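Local coordinates for SspB protein (Streptomyces clavuligerus, PDB 6JUF) that probably acts as a DNA-cutting nuclease of the Ssp defence system, which senses phosphorothioate-modified DNA and protects the bacterium against phages, at residues B[60-63]-B[64-68]. Sequence-based numbering, arbitrary orientation.
Sequences MRYW and SRAFK
Ala66 lays its methyl over one face of the Tyr62 ring, a CH-pi contact with CB 4.1 Å from the Tyr62 ring centroid, while Arg65 NH2 comes up to the edge of the same ring. The Arg65 guanidinium stands almost perpendicular to that ring, with the planes 88° apart; Tyr62 CA lies over one of its faces and Arg61 NE at its edge. Trp63 and Phe67, one helical turn apart, have planes tilted by 30° with little stacking between them, yet Trp63 CE3 and Phe67 CE2 approach to 3.4 Å. Trp63 takes Tyr62 CE2 on one face of its indole and also brushes the Ala66 methyl; alanine suits this place because a single methyl can serve both aromatic groups.

Beneath the side chains run regular i to i+4 helix bonds, the shortest from Ala66 N to Tyr62 O at 2.8 Å. A water donates to Met60 O and also bonds to Ser64 OG, a bridge that the short serine hydroxyl suits. At Lys68, whose phi is positive, a Schellman motif ends the helix.

Arg61, extended with CG anti to the backbone N (chi1 176°), and Arg65, bent at chi3, bring NE and NH1 to 3.7 Å. Their long chains let both nitrogens converge in salt bridges on Glu72 OE2, so a shared carboxylate probably offsets their like charge. Tyrosine and tryptophan suit this buried helix end because their rings pack while Tyr62 OH and Trp63 NE1 bond to the carbonyls of Trp127 and Phe20, tying polar tips to other parts of the same chain.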
ATOM      1  N   MET B  60       7.642  15.340  -0.684  1.00  9.04           N
ATOM      2  CA  MET B  60       7.624  14.594   0.592  1.00 10.15           C
ATOM      3  C   MET B  60       7.306  15.528   1.789  1.00  8.98           C
ATOM      4  O   MET B  60       6.472  15.201   2.636  1.00  9.55           O
ATOM      5  CB  MET B  60       8.976  13.904   0.786  1.00 12.09           C
ATOM      6  CG  MET B  60       9.099  13.083   2.071  1.00 11.81           C
ATOM      7  SD  MET B  60      10.775  12.477   2.211  1.00 13.57           S
ATOM      8  CE  MET B  60      10.559  10.954   3.119  1.00 14.84           C
ATOM      9  N   ARG B  61       7.967  16.697   1.813  1.00  7.84           N
ATOM     10  CA  ARG B  61       7.708  17.723   2.813  1.00  7.94           C
ATOM     11  C   ARG B  61       6.235  18.169   2.788  1.00  7.91           C
ATOM     12  O   ARG B  61       5.574  18.251   3.853  1.00  8.60           O
ATOM     13  CB  ARG B  61       8.651  18.895   2.509  1.00  8.73           C
ATOM     14  CG  ARG B  61       8.474  20.153   3.402  1.00 10.02           C
ATOM     15  CD  ARG B  61       9.381  21.259   2.863  1.00  8.66           C
ATOM     16  NE  ARG B  61       9.170  22.484   3.580  1.00 14.13           N
ATOM     17  CZ  ARG B  61       9.957  23.550   3.426  1.00 14.55           C
ATOM     18  NH1 ARG B  61      11.004  23.461   2.582  1.00 14.78           N
ATOM     19  NH2 ARG B  61       9.701  24.664   4.103  1.00 16.88           N
ATOM     20  N   TYR B  62       5.724  18.441   1.571  1.00  7.16           N
ATOM     21  CA  TYR B  62       4.362  18.888   1.352  1.00  7.43           C
ATOM     22  C   TYR B  62       3.351  17.878   1.942  1.00  7.67           C
ATOM     23  O   TYR B  62       2.432  18.231   2.648  1.00  9.34           O
ATOM     24  CB  TYR B  62       4.105  19.151  -0.154  1.00  7.18           C
ATOM     25  CG  TYR B  62       2.621  19.345  -0.392  1.00  8.67           C
ATOM     26  CD1 TYR B  62       1.996  20.583  -0.181  1.00 10.41           C
ATOM     27  CD2 TYR B  62       1.831  18.232  -0.797  1.00  8.43           C
ATOM     28  CE1 TYR B  62       0.619  20.709  -0.329  1.00 10.21           C
ATOM     29  CE2 TYR B  62       0.445  18.383  -0.972  1.00  8.77           C
ATOM     30  CZ  TYR B  62      -0.138  19.642  -0.718  1.00  9.65           C
ATOM     31  OH  TYR B  62      -1.500  19.775  -0.845  1.00  8.60           O
ATOM     32  N   TRP B  63       3.570  16.607   1.634  1.00  8.02           N
ATOM     33  CA  TRP B  63       2.599  15.570   2.022  1.00  7.62           C
ATOM     34  C   TRP B  63       2.558  15.468   3.531  1.00  7.76           C
ATOM     35  O   TRP B  63       1.489  15.284   4.120  1.00  7.81           O
ATOM     36  CB  TRP B  63       2.814  14.220   1.348  1.00  7.54           C
ATOM     37  CG  TRP B  63       2.323  14.218  -0.050  1.00  7.80           C
ATOM     38  CD1 TRP B  63       3.040  13.943  -1.204  1.00  8.51           C
ATOM     39  CD2 TRP B  63       0.937  14.480  -0.481  1.00  8.08           C
ATOM     40  NE1 TRP B  63       2.202  14.053  -2.336  1.00  8.37           N
ATOM     41  CE2 TRP B  63       0.929  14.360  -1.950  1.00  8.39           C
ATOM     42  CE3 TRP B  63      -0.273  14.755   0.192  1.00  6.91           C
ATOM     43  CZ2 TRP B  63      -0.235  14.567  -2.703  1.00  9.29           C
ATOM     44  CZ3 TRP B  63      -1.436  14.952  -0.589  1.00  7.76           C
ATOM     45  CH2 TRP B  63      -1.406  14.859  -1.985  1.00  8.76           C
ATOM     46  N   SER B  64       3.715  15.552   4.189  1.00  8.00           N
ATOM     47  CA  SER B  64       3.683  15.517   5.681  1.00  9.09           C
ATOM     48  C   SER B  64       2.878  16.687   6.267  1.00  8.07           C
ATOM     49  O   SER B  64       2.097  16.451   7.191  1.00 10.11           O
ATOM     50  CB  SER B  64       5.096  15.618   6.222  1.00 13.00           C
ATOM     51  OG  SER B  64       5.659  14.327   6.145  1.00 14.94           O
ATOM     52  N   ARG B  65       3.056  17.921   5.745  1.00  9.69           N
ATOM     53  CA  ARG B  65       2.303  19.096   6.209  1.00 10.98           C
ATOM     54  C   ARG B  65       0.805  18.892   5.894  1.00  7.54           C
ATOM     55  O   ARG B  65      -0.065  19.163   6.707  1.00  9.29           O
ATOM     56  CB  ARG B  65       2.880  20.313   5.495  1.00 11.31           C
ATOM     57  CG  ARG B  65       2.602  21.736   5.991  1.00 19.44           C
ATOM     58  CD  ARG B  65       3.603  22.662   5.270  1.00 20.94           C
ATOM     59  NE  ARG B  65       3.351  23.020   3.812  1.00 31.82           N
ATOM     60  CZ  ARG B  65       4.271  23.108   2.814  1.00 25.43           C
ATOM     61  NH1 ARG B  65       5.559  22.796   3.017  1.00 23.61           N
ATOM     62  NH2 ARG B  65       3.919  23.452   1.596  1.00 28.46           N
ATOM     63  N   ALA B  66       0.550  18.412   4.678  1.00  7.16           N
ATOM     64  CA  ALA B  66      -0.876  18.344   4.170  1.00  6.78           C
ATOM     65  C   ALA B  66      -1.678  17.329   4.955  1.00  7.71           C
ATOM     66  O   ALA B  66      -2.878  17.471   5.189  1.00  9.56           O
ATOM     67  CB  ALA B  66      -0.860  17.971   2.671  1.00  7.87           C
ATOM     68  N   PHE B  67      -1.007  16.261   5.363  1.00  6.92           N
ATOM     69  CA  PHE B  67      -1.704  15.202   6.163  1.00  7.46           C
ATOM     70  C   PHE B  67      -1.703  15.575   7.659  1.00  7.57           C
ATOM     71  O   PHE B  67      -2.165  14.786   8.487  1.00  9.36           O
ATOM     72  CB  PHE B  67      -1.078  13.796   5.956  1.00  7.39           C
ATOM     73  CG  PHE B  67      -1.532  13.133   4.677  1.00  6.32           C
ATOM     74  CD1 PHE B  67      -2.880  12.789   4.503  1.00  7.77           C
ATOM     75  CD2 PHE B  67      -0.631  12.885   3.657  1.00  7.19           C
ATOM     76  CE1 PHE B  67      -3.290  12.176   3.324  1.00  7.06           C
ATOM     77  CE2 PHE B  67      -1.029  12.310   2.478  1.00  6.89           C
ATOM     78  CZ  PHE B  67      -2.371  11.952   2.276  1.00  7.21           C
ATOM     79  N   LYS B  68      -1.235  16.771   8.000  1.00  7.75           N
ATOM     80  CA  LYS B  68      -1.244  17.256   9.402  1.00  8.82           C
ATOM     81  C   LYS B  68      -0.293  16.462  10.267  1.00  8.65           C
ATOM     82  O   LYS B  68      -0.495  16.296  11.494  1.00  8.63           O
ATOM     83  CB  LYS B  68      -2.670  17.344  10.004  1.00  7.86           C
ATOM     84  CG  LYS B  68      -3.728  17.994   9.108  1.00  8.10           C
ATOM     85  CD  LYS B  68      -3.423  19.383   8.601  1.00  8.17           C
ATOM     86  CE  LYS B  68      -4.679  20.190   8.230  1.00 10.61           C
ATOM     87  NZ  LYS B  68      -5.515  19.495   7.221  1.00 10.69           N
TER
HETATM   88  O   HOH W   1       5.803  12.794   3.668  1.00 16.93           O